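Local coordinates for protein fervidolysin (Fervidobacterium pennivorans, PDB 1R6V) that degrades keratin into peptides as a subtilisin-like serine protease, allowing the bacterium that makes it to grow on native feathers, at residues V466-M471 and G486-P491; V452-A457 and I500-P505; P182-E187 and I231-A236. The protein carries 1 engineered substitution. All blocks are in the same frame, centred on the assembly; numbering follows the deposited sequence.

Contact 1: V466-M471 and G486-P491; sequences VFVSMM and GIARFP
Met470 and Phe490 make the sulfur-aromatic part of this contact. SD sits over one face of the ring, 3.5 Å from the centroid of Phe490 and 11° off the ring normal, almost centrally placed, and its shortest approach is 3.6 Å, from Met470 SD to Phe490 CD2. Two features of the Met470 side chain bring this about: chi2 is extended, which carries the chain straight out from its strand, and the bend comes at chi3 (63°), which turns the terminal methyl off on the side away from the ring. Phe490 therefore meets sulfur, with Met470 CG near its CE2 and CZ. The two side chains lie alongside each other, running in opposite directions.

The aliphatic part belongs to Val468, which divides its methyls between two partners. Val468 CG1 comes to 3.8 Å from Phe490 CZ, approaching the ring obliquely, while Val468 CG2 lies 3.8 Å from the methyl CB of Ala488. The spacing follows side-chain size: the CA atoms of Val468 and Ala488 are 7.0 Å apart, those of Met470 and Phe490 9.8 Å.

Strands 466-471 and 487-491 belong to different sheets and cross at -31°, the usual angle for aligned face-to-face packing in a beta sandwich, here in the Ig-like domain. Val452, on strand 446-455 beside 487-494, packs on Val468 from the same opposing sheet. Phe490 also touches Pro311, and Pro491 leans on helix 275-286, so this edge of the sandwich borders the catalytic part.

With all four touching residues buried and apolar, cohesion between the sheets comes from dispersion and hydrophobic burial, with the sulfur centred over the ring as its one distinctly directional element.

Contact 2: V452-A457 and I500-P505; sequences VVVTDA and IFVGGP
Val502 overlaps Val454 and Val452 at once, offering one methyl to each. The closer pair is Val502 CG1 with Val454 CG2 at 3.8 Å; on the other branch Val502 CG2 reaches Val452 CG1 at a looser 4.4 Å. In Val502, CG1 stands anti to the backbone nitrogen (chi1 -176°), leaving CG2 beside that nitrogen, and this splay lets the residue serve two valines placed two positions apart on the facing strand. Val454 and Val502 run past one another in opposite directions, methyl against methyl, with their CA atoms 8.4 Å apart.

The two strands lie in opposing sheets of the Ig-like beta sandwich, 446-455 in the three-stranded sheet and 496-505 in the four-stranded one, and all three valines are buried in the interface. Val466 fills in against both Val454 and Val502, and Val552 of strand 549-553 packs on Val452 and Val454.

Just past the strand, Asp456 OD1 accepts from Asn460 N and OD2 is hydrogen-bonded to Ser602 OG in the second beta-sandwich domain.

Contact 3: P182-E187 and I231-A236; sequences PAFDEE and IFDDPA
The ring of Phe184 presents its edge to the carboxylate of Asp233. Phe184 CE1 lies 3.9 Å from Asp233 OD2, which sits near the plane of the ring, and the carboxylate is turned 75° against that plane. Asp233 CG stands opposite the backbone nitrogen (chi1 -150°), which swings the carboxylate toward Ala183 and Phe184. The two side chains slant across each other, and the methyl of Ala183 comes up to the same oxygen, its CB 4.1 Å from Asp233 OD2.

A water also joins the segments: it accepts from Ala183 N at 3.0 Å and donates to Asp233 OD2, also at 3.0 Å. The carboxylate's two oxygens look different ways, for Asp233 OD1 accepts from Asp234 N at 2.6 Å (159° at the hydrogen) through its anti lone pair. The next aspartate works locally too: Asp234 is the N-cap of helix 235-238, its OD1 accepting from Ala236 N at 2.8 Å.

On the other side, segment 182-187 holds the turn and the start of the second strand of a small hairpin, 179-181 and 186-188. Asp185 N bonds Pro182 O at 3.1 Å, and Asp185 and Glu186 face Arg181 in a G1 beta bulge. Segment 231-236 leaves strand 225-230 of the central subtilase sheet, with backbone bonds from Ile231 and Phe232 to Asp162, the inferred charge-relay aspartate, whose side chain is about 11 Å from that of Asp233.

Arg181 forms salt bridges with Asp233 OD2 through NE and with Glu186 OE1 through NH1, so it probably offsets the negative charge of both carboxylates. The link from hairpin to loop thus appears largely polar: one carboxylate oxygen shared between arginine and water, with the weakly positive ring edge of Phe184 plausibly adding a little.

Overall arrangement
Contact 3 comes first along the chain, in the catalytic domain; contact 2 then opens, contact 1 opens and closes within its span, and 500-505 completes contact 2. Contacts 1 and 2 are neighbours in the Ig-like domain, centres 9 Å apart, and join the same two sheets: strands 446-455 and 487-494 pair in one, 466-471 and 496-505 in the other. Gly486 O to Val454 N, at 2.8 Å, is a probable hydrogen bond between them. Their side chains thus build one continuous sandwich interior. Contact 3 stands 33 Å from contact 1 and 39 Å from contact 2, between centres, with no touch: its nearest atoms are about 19 Å and 28 Å away, respectively.

Contact 1: V466-M471 and G486-P491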
loop_
_atom_site.group_PDB
_atom_site.type_symbol
_atom_site.label_atom_id
_atom_site.label_comp_id
_atom_site.label_asym_id
_atom_site.label_seq_id
_atom_site.Cartn_x
_atom_site.Cartn_y
_atom_site.Cartn_z
ATOM N N VAL A 466 9.119 -9.694 4.353
ATOM C CA VAL A 466 10.039 -9.231 5.383
ATOM C C VAL A 466 9.763 -7.732 5.500
ATOM O O VAL A 466 9.645 -7.030 4.484
ATOM C CB VAL A 466 11.499 -9.480 4.962
ATOM C CG1 VAL A 466 12.457 -8.746 5.906
ATOM C CG2 VAL A 466 11.789 -10.982 4.995
ATOM N N PHE A 467 9.629 -7.241 6.726
ATOM C CA PHE A 467 9.357 -5.825 6.942
ATOM C C PHE A 467 10.670 -5.061 6.871
ATOM O O PHE A 467 11.694 -5.529 7.360
ATOM C CB PHE A 467 8.720 -5.596 8.317
ATOM C CG PHE A 467 8.015 -6.809 8.877
ATOM C CD1 PHE A 467 8.735 -7.834 9.505
ATOM C CD2 PHE A 467 6.630 -6.919 8.798
ATOM C CE1 PHE A 467 8.077 -8.953 10.045
ATOM C CE2 PHE A 467 5.963 -8.026 9.330
ATOM C CZ PHE A 467 6.688 -9.044 9.956
ATOM N N VAL A 468 10.642 -3.891 6.237
ATOM C CA VAL A 468 11.843 -3.072 6.135
ATOM C C VAL A 468 11.448 -1.682 6.590
ATOM O O VAL A 468 10.607 -1.011 5.980
ATOM C CB VAL A 468 12.395 -3.023 4.695
ATOM C CG1 VAL A 468 13.636 -2.113 4.639
ATOM C CG2 VAL A 468 12.771 -4.420 4.234
ATOM N N SER A 469 12.072 -1.259 7.680
ATOM C CA SER A 469 11.781 0.023 8.289
ATOM C C SER A 469 13.001 0.932 8.213
ATOM O O SER A 469 14.066 0.562 8.693
ATOM C CB SER A 469 11.400 -0.236 9.751
ATOM O OG SER A 469 10.965 0.932 10.405
ATOM N N MET A 470 12.858 2.102 7.589
ATOM C CA MET A 470 13.980 3.047 7.486
ATOM C C MET A 470 13.661 4.151 8.478
ATOM O O MET A 470 12.767 4.953 8.253
ATOM C CB MET A 470 14.093 3.605 6.059
ATOM C CG MET A 470 14.218 2.520 4.982
ATOM S SD MET A 470 14.319 3.136 3.261
ATOM C CE MET A 470 15.962 4.118 3.349
ATOM N N MET A 471 14.400 4.175 9.582
ATOM C CA MET A 471 14.147 5.130 10.644
ATOM C C MET A 471 15.277 6.132 10.830
ATOM O O MET A 471 16.420 5.877 10.451
ATOM C CB MET A 471 13.930 4.362 11.952
ATOM C CG MET A 471 13.051 3.118 11.800
ATOM S SD MET A 471 12.755 2.197 13.377
ATOM C CE MET A 471 11.295 3.058 13.904
ATOM N N GLY A 486 11.991 -10.936 -2.719
ATOM C CA GLY A 486 12.758 -10.412 -1.602
ATOM C C GLY A 486 13.092 -8.934 -1.672
ATOM O O GLY A 486 13.857 -8.414 -0.859
ATOM N N ILE A 487 12.498 -8.240 -2.626
ATOM C CA ILE A 487 12.803 -6.825 -2.765
ATOM C C ILE A 487 11.760 -5.889 -2.176
ATOM O O ILE A 487 10.565 -6.063 -2.393
ATOM C CB ILE A 487 13.016 -6.474 -4.254
ATOM C CG1 ILE A 487 14.156 -7.328 -4.815
ATOM C CG2 ILE A 487 13.320 -4.979 -4.408
ATOM C CD1 ILE A 487 14.235 -7.359 -6.325
ATOM N N ALA A 488 12.224 -4.906 -1.405
ATOM C CA ALA A 488 11.347 -3.886 -0.838
ATOM C C ALA A 488 11.862 -2.652 -1.575
ATOM O O ALA A 488 13.046 -2.316 -1.474
ATOM C CB ALA A 488 11.563 -3.741 0.671
ATOM N N ARG A 489 10.981 -1.999 -2.328
ATOM C CA ARG A 489 11.360 -0.842 -3.132
ATOM C C ARG A 489 10.898 0.451 -2.514
ATOM O O ARG A 489 9.758 0.557 -2.062
ATOM C CB ARG A 489 10.748 -0.933 -4.539
ATOM C CG ARG A 489 10.966 -2.248 -5.261
ATOM C CD ARG A 489 10.282 -2.226 -6.630
ATOM N NE ARG A 489 11.003 -1.389 -7.589
ATOM C CZ ARG A 489 10.772 -1.369 -8.901
ATOM N NH1 ARG A 489 9.828 -2.142 -9.432
ATOM N NH2 ARG A 489 11.496 -0.584 -9.690
ATOM N N PHE A 490 11.785 1.447 -2.534
ATOM C CA PHE A 490 11.490 2.763 -1.977
ATOM C C PHE A 490 11.718 3.829 -3.047
ATOM O O PHE A 490 12.812 4.360 -3.158
ATOM C CB PHE A 490 12.416 3.038 -0.783
ATOM C CG PHE A 490 12.190 2.101 0.373
ATOM C CD1 PHE A 490 12.785 0.845 0.403
ATOM C CD2 PHE A 490 11.354 2.475 1.416
ATOM C CE1 PHE A 490 12.549 -0.035 1.462
ATOM C CE2 PHE A 490 11.109 1.607 2.480
ATOM C CZ PHE A 490 11.708 0.351 2.500
ATOM N N PRO A 491 10.677 4.181 -3.813
ATOM C CA PRO A 491 10.862 5.195 -4.852
ATOM C C PRO A 491 10.794 6.631 -4.385
ATOM O O PRO A 491 10.010 6.983 -3.501
ATOM C CB PRO A 491 9.754 4.882 -5.855
ATOM C CG PRO A 491 8.662 4.313 -4.996
ATOM C CD PRO A 491 9.359 3.524 -3.914
#

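Contact 2: V452-A457 and I500-P505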
loop_
_atom_site.group_PDB
_atom_site.type_symbol
_atom_site.label_atom_id
_atom_site.label_comp_id
_atom_site.label_asym_id
_atom_site.label_seq_id
_atom_site.Cartn_x
_atom_site.Cartn_y
_atom_site.Cartn_z
ATOM N N VAL A 452 15.886 -2.592 -0.854
ATOM C CA VAL A 452 16.468 -3.446 0.168
ATOM C C VAL A 452 16.092 -4.834 -0.352
ATOM O O VAL A 452 14.918 -5.118 -0.589
ATOM C CB VAL A 452 15.882 -3.195 1.590
ATOM C CG1 VAL A 452 16.476 -4.207 2.583
ATOM C CG2 VAL A 452 16.240 -1.767 2.061
ATOM N N VAL A 453 17.100 -5.664 -0.586
ATOM C CA VAL A 453 16.893 -7.012 -1.105
ATOM C C VAL A 453 17.283 -8.009 -0.021
ATOM O O VAL A 453 18.448 -8.076 0.360
ATOM C CB VAL A 453 17.774 -7.274 -2.345
ATOM C CG1 VAL A 453 17.392 -8.605 -2.984
ATOM C CG2 VAL A 453 17.621 -6.132 -3.358
ATOM N N VAL A 454 16.309 -8.773 0.474
ATOM C CA VAL A 454 16.559 -9.765 1.535
ATOM C C VAL A 454 16.522 -11.158 0.908
ATOM O O VAL A 454 15.556 -11.501 0.236
ATOM C CB VAL A 454 15.473 -9.678 2.640
ATOM C CG1 VAL A 454 15.829 -10.598 3.823
ATOM C CG2 VAL A 454 15.325 -8.232 3.113
ATOM N N THR A 455 17.570 -11.952 1.126
ATOM C CA THR A 455 17.646 -13.300 0.558
ATOM C C THR A 455 18.079 -14.277 1.638
ATOM O O THR A 455 18.318 -13.875 2.773
ATOM C CB THR A 455 18.696 -13.390 -0.564
ATOM O OG1 THR A 455 19.979 -13.031 -0.036
ATOM C CG2 THR A 455 18.349 -12.457 -1.710
ATOM N N ASP A 456 18.169 -15.556 1.281
ATOM C CA ASP A 456 18.631 -16.553 2.238
ATOM C C ASP A 456 20.145 -16.384 2.350
ATOM O O ASP A 456 20.725 -15.502 1.710
ATOM C CB ASP A 456 18.249 -17.984 1.801
ATOM C CG ASP A 456 18.687 -18.324 0.392
ATOM O OD1 ASP A 456 19.495 -17.591 -0.205
ATOM O OD2 ASP A 456 18.226 -19.362 -0.126
ATOM N N ALA A 457 20.784 -17.222 3.157
ATOM C CA ALA A 457 22.225 -17.129 3.398
ATOM C C ALA A 457 23.128 -17.058 2.170
ATOM O O ALA A 457 24.042 -16.231 2.119
ATOM C CB ALA A 457 22.665 -18.281 4.299
ATOM N N ILE A 500 18.273 1.322 9.428
ATOM C CA ILE A 500 17.380 0.410 8.721
ATOM C C ILE A 500 17.231 -0.912 9.460
ATOM O O ILE A 500 18.224 -1.590 9.732
ATOM C CB ILE A 500 17.913 0.155 7.286
ATOM C CG1 ILE A 500 18.012 1.481 6.523
ATOM C CG2 ILE A 500 16.962 -0.771 6.530
ATOM C CD1 ILE A 500 18.593 1.356 5.113
ATOM N N PHE A 501 15.987 -1.263 9.782
ATOM C CA PHE A 501 15.675 -2.504 10.489
ATOM C C PHE A 501 14.876 -3.418 9.575
ATOM O O PHE A 501 13.937 -2.980 8.926
ATOM C CB PHE A 501 14.884 -2.198 11.763
ATOM C CG PHE A 501 15.595 -1.252 12.691
ATOM C CD1 PHE A 501 15.499 0.126 12.511
ATOM C CD2 PHE A 501 16.392 -1.739 13.722
ATOM C CE1 PHE A 501 16.187 1.005 13.344
ATOM C CE2 PHE A 501 17.085 -0.866 14.560
ATOM C CZ PHE A 501 16.982 0.505 14.371
ATOM N N VAL A 502 15.273 -4.681 9.529
ATOM C CA VAL A 502 14.642 -5.688 8.680
ATOM C C VAL A 502 14.137 -6.823 9.578
ATOM O O VAL A 502 14.878 -7.305 10.431
ATOM C CB VAL A 502 15.693 -6.224 7.682
ATOM C CG1 VAL A 502 15.072 -7.208 6.719
ATOM C CG2 VAL A 502 16.319 -5.049 6.921
ATOM N N GLY A 503 12.887 -7.242 9.392
ATOM C CA GLY A 503 12.333 -8.307 10.220
ATOM C C GLY A 503 11.778 -9.496 9.449
ATOM O O GLY A 503 10.947 -9.309 8.562
ATOM N N GLY A 504 12.237 -10.691 9.844
ATOM C CA GLY A 504 11.910 -11.994 9.261
ATOM C C GLY A 504 10.565 -12.152 8.624
ATOM O O GLY A 504 9.730 -11.269 8.792
ATOM N N PRO A 505 10.298 -13.277 7.921
ATOM C CA PRO A 505 8.964 -13.364 7.312
ATOM C C PRO A 505 7.880 -13.086 8.335
ATOM O O PRO A 505 8.029 -13.420 9.506
ATOM C CB PRO A 505 8.909 -14.798 6.770
ATOM C CG PRO A 505 10.360 -15.142 6.522
ATOM C CD PRO A 505 11.049 -14.533 7.733
#

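Contact 3: P182-E187 and I231-A236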
loop_
_atom_site.group_PDB
_atom_site.type_symbol
_atom_site.label_atom_id
_atom_site.label_comp_id
_atom_site.label_asym_id
_atom_site.label_seq_id
_atom_site.Cartn_x
_atom_site.Cartn_y
_atom_site.Cartn_z
ATOM N N PRO A 182 -13.565 3.551 -13.575
ATOM C CA PRO A 182 -13.102 2.161 -13.630
ATOM C C PRO A 182 -14.065 1.044 -13.268
ATOM O O PRO A 182 -13.976 -0.035 -13.839
ATOM C CB PRO A 182 -11.838 2.168 -12.758
ATOM C CG PRO A 182 -12.092 3.284 -11.782
ATOM C CD PRO A 182 -12.760 4.354 -12.626
ATOM N N ALA A 183 -14.998 1.291 -12.353
ATOM C CA ALA A 183 -15.930 0.250 -11.942
ATOM C C ALA A 183 -16.678 -0.344 -13.128
ATOM O O ALA A 183 -17.051 -1.515 -13.108
ATOM C CB ALA A 183 -16.925 0.809 -10.929
ATOM N N PHE A 184 -16.887 0.465 -14.158
ATOM C CA PHE A 184 -17.622 0.004 -15.329
ATOM C C PHE A 184 -16.855 0.207 -16.621
ATOM O O PHE A 184 -17.436 0.147 -17.711
ATOM C CB PHE A 184 -18.963 0.724 -15.403
ATOM C CG PHE A 184 -19.786 0.583 -14.161
ATOM C CD1 PHE A 184 -19.728 1.547 -13.155
ATOM C CD2 PHE A 184 -20.594 -0.529 -13.976
ATOM C CE1 PHE A 184 -20.462 1.401 -11.983
ATOM C CE2 PHE A 184 -21.333 -0.686 -12.806
ATOM C CZ PHE A 184 -21.266 0.282 -11.805
ATOM N N ASP A 185 -15.550 0.436 -16.491
ATOM C CA ASP A 185 -14.665 0.667 -17.627
ATOM C C ASP A 185 -15.333 1.669 -18.563
ATOM O O ASP A 185 -15.345 1.514 -19.789
ATOM C CB ASP A 185 -14.374 -0.658 -18.341
ATOM C CG ASP A 185 -13.398 -0.505 -19.480
ATOM O OD1 ASP A 185 -12.452 0.298 -19.356
ATOM O OD2 ASP A 185 -13.569 -1.207 -20.504
ATOM N N GLU A 186 -15.884 2.711 -17.946
ATOM C CA GLU A 186 -16.601 3.766 -18.640
ATOM C C GLU A 186 -15.813 5.067 -18.743
ATOM O O GLU A 186 -15.369 5.629 -17.735
ATOM C CB GLU A 186 -17.916 4.023 -17.903
ATOM C CG GLU A 186 -18.819 5.066 -18.516
ATOM C CD GLU A 186 -20.016 5.373 -17.618
ATOM O OE1 GLU A 186 -20.515 4.436 -16.963
ATOM O OE2 GLU A 186 -20.463 6.543 -17.573
ATOM N N GLU A 187 -15.639 5.539 -19.969
ATOM C CA GLU A 187 -14.938 6.786 -20.225
ATOM C C GLU A 187 -15.908 7.916 -19.883
ATOM O O GLU A 187 -17.098 7.831 -20.204
ATOM C CB GLU A 187 -14.545 6.849 -21.704
ATOM C CG GLU A 187 -13.063 6.975 -21.955
ATOM C CD GLU A 187 -12.648 8.412 -22.216
ATOM O OE1 GLU A 187 -12.734 9.244 -21.284
ATOM O OE2 GLU A 187 -12.242 8.708 -23.364
ATOM N N ILE A 231 -13.298 6.653 -7.953
ATOM C CA ILE A 231 -13.009 5.485 -7.144
ATOM C C ILE A 231 -13.973 5.298 -5.974
ATOM O O ILE A 231 -13.934 4.259 -5.300
ATOM C CB ILE A 231 -11.527 5.440 -6.688
ATOM C CG1 ILE A 231 -11.182 6.617 -5.762
ATOM C CG2 ILE A 231 -10.634 5.438 -7.923
ATOM C CD1 ILE A 231 -10.015 6.273 -4.804
ATOM N N PHE A 232 -14.807 6.317 -5.729
ATOM C CA PHE A 232 -15.887 6.243 -4.758
ATOM C C PHE A 232 -17.077 6.554 -5.637
ATOM O O PHE A 232 -17.333 7.690 -6.013
ATOM C CB PHE A 232 -15.734 7.230 -3.600
ATOM C CG PHE A 232 -14.792 6.730 -2.563
ATOM C CD1 PHE A 232 -13.429 7.006 -2.659
ATOM C CD2 PHE A 232 -15.238 5.869 -1.561
ATOM C CE1 PHE A 232 -12.523 6.423 -1.778
ATOM C CE2 PHE A 232 -14.334 5.277 -0.674
ATOM C CZ PHE A 232 -12.970 5.556 -0.784
ATOM N N ASP A 233 -17.759 5.477 -6.007
ATOM C CA ASP A 233 -18.899 5.514 -6.902
ATOM C C ASP A 233 -20.206 5.475 -6.101
ATOM O O ASP A 233 -20.199 5.670 -4.880
ATOM C CB ASP A 233 -18.765 4.303 -7.843
ATOM C CG ASP A 233 -19.372 4.539 -9.215
ATOM O OD1 ASP A 233 -20.580 4.840 -9.280
ATOM O OD2 ASP A 233 -18.652 4.411 -10.232
ATOM N N ASP A 234 -21.323 5.238 -6.787
ATOM C CA ASP A 234 -22.627 5.174 -6.126
ATOM C C ASP A 234 -22.747 3.839 -5.388
ATOM O O ASP A 234 -22.773 2.781 -6.019
ATOM C CB ASP A 234 -23.748 5.269 -7.168
ATOM C CG ASP A 234 -25.124 5.396 -6.533
ATOM O OD1 ASP A 234 -25.307 4.970 -5.374
ATOM O OD2 ASP A 234 -26.026 5.920 -7.211
ATOM N N PRO A 235 -22.821 3.864 -4.046
ATOM C CA PRO A 235 -22.934 2.604 -3.300
ATOM C C PRO A 235 -24.126 1.739 -3.697
ATOM O O PRO A 235 -24.151 0.547 -3.412
ATOM C CB PRO A 235 -23.006 3.061 -1.844
ATOM C CG PRO A 235 -23.570 4.431 -1.939
ATOM C CD PRO A 235 -22.857 5.015 -3.131
ATOM N N ALA A 236 -25.105 2.341 -4.363
ATOM C CA ALA A 236 -26.281 1.598 -4.792
ATOM C C ALA A 236 -25.911 0.752 -6.003
ATOM O O ALA A 236 -26.556 -0.259 -6.286
ATOM C CB ALA A 236 -27.416 2.565 -5.142
HETATM O O HOH W 1 -15.829 3.800 -11.035
#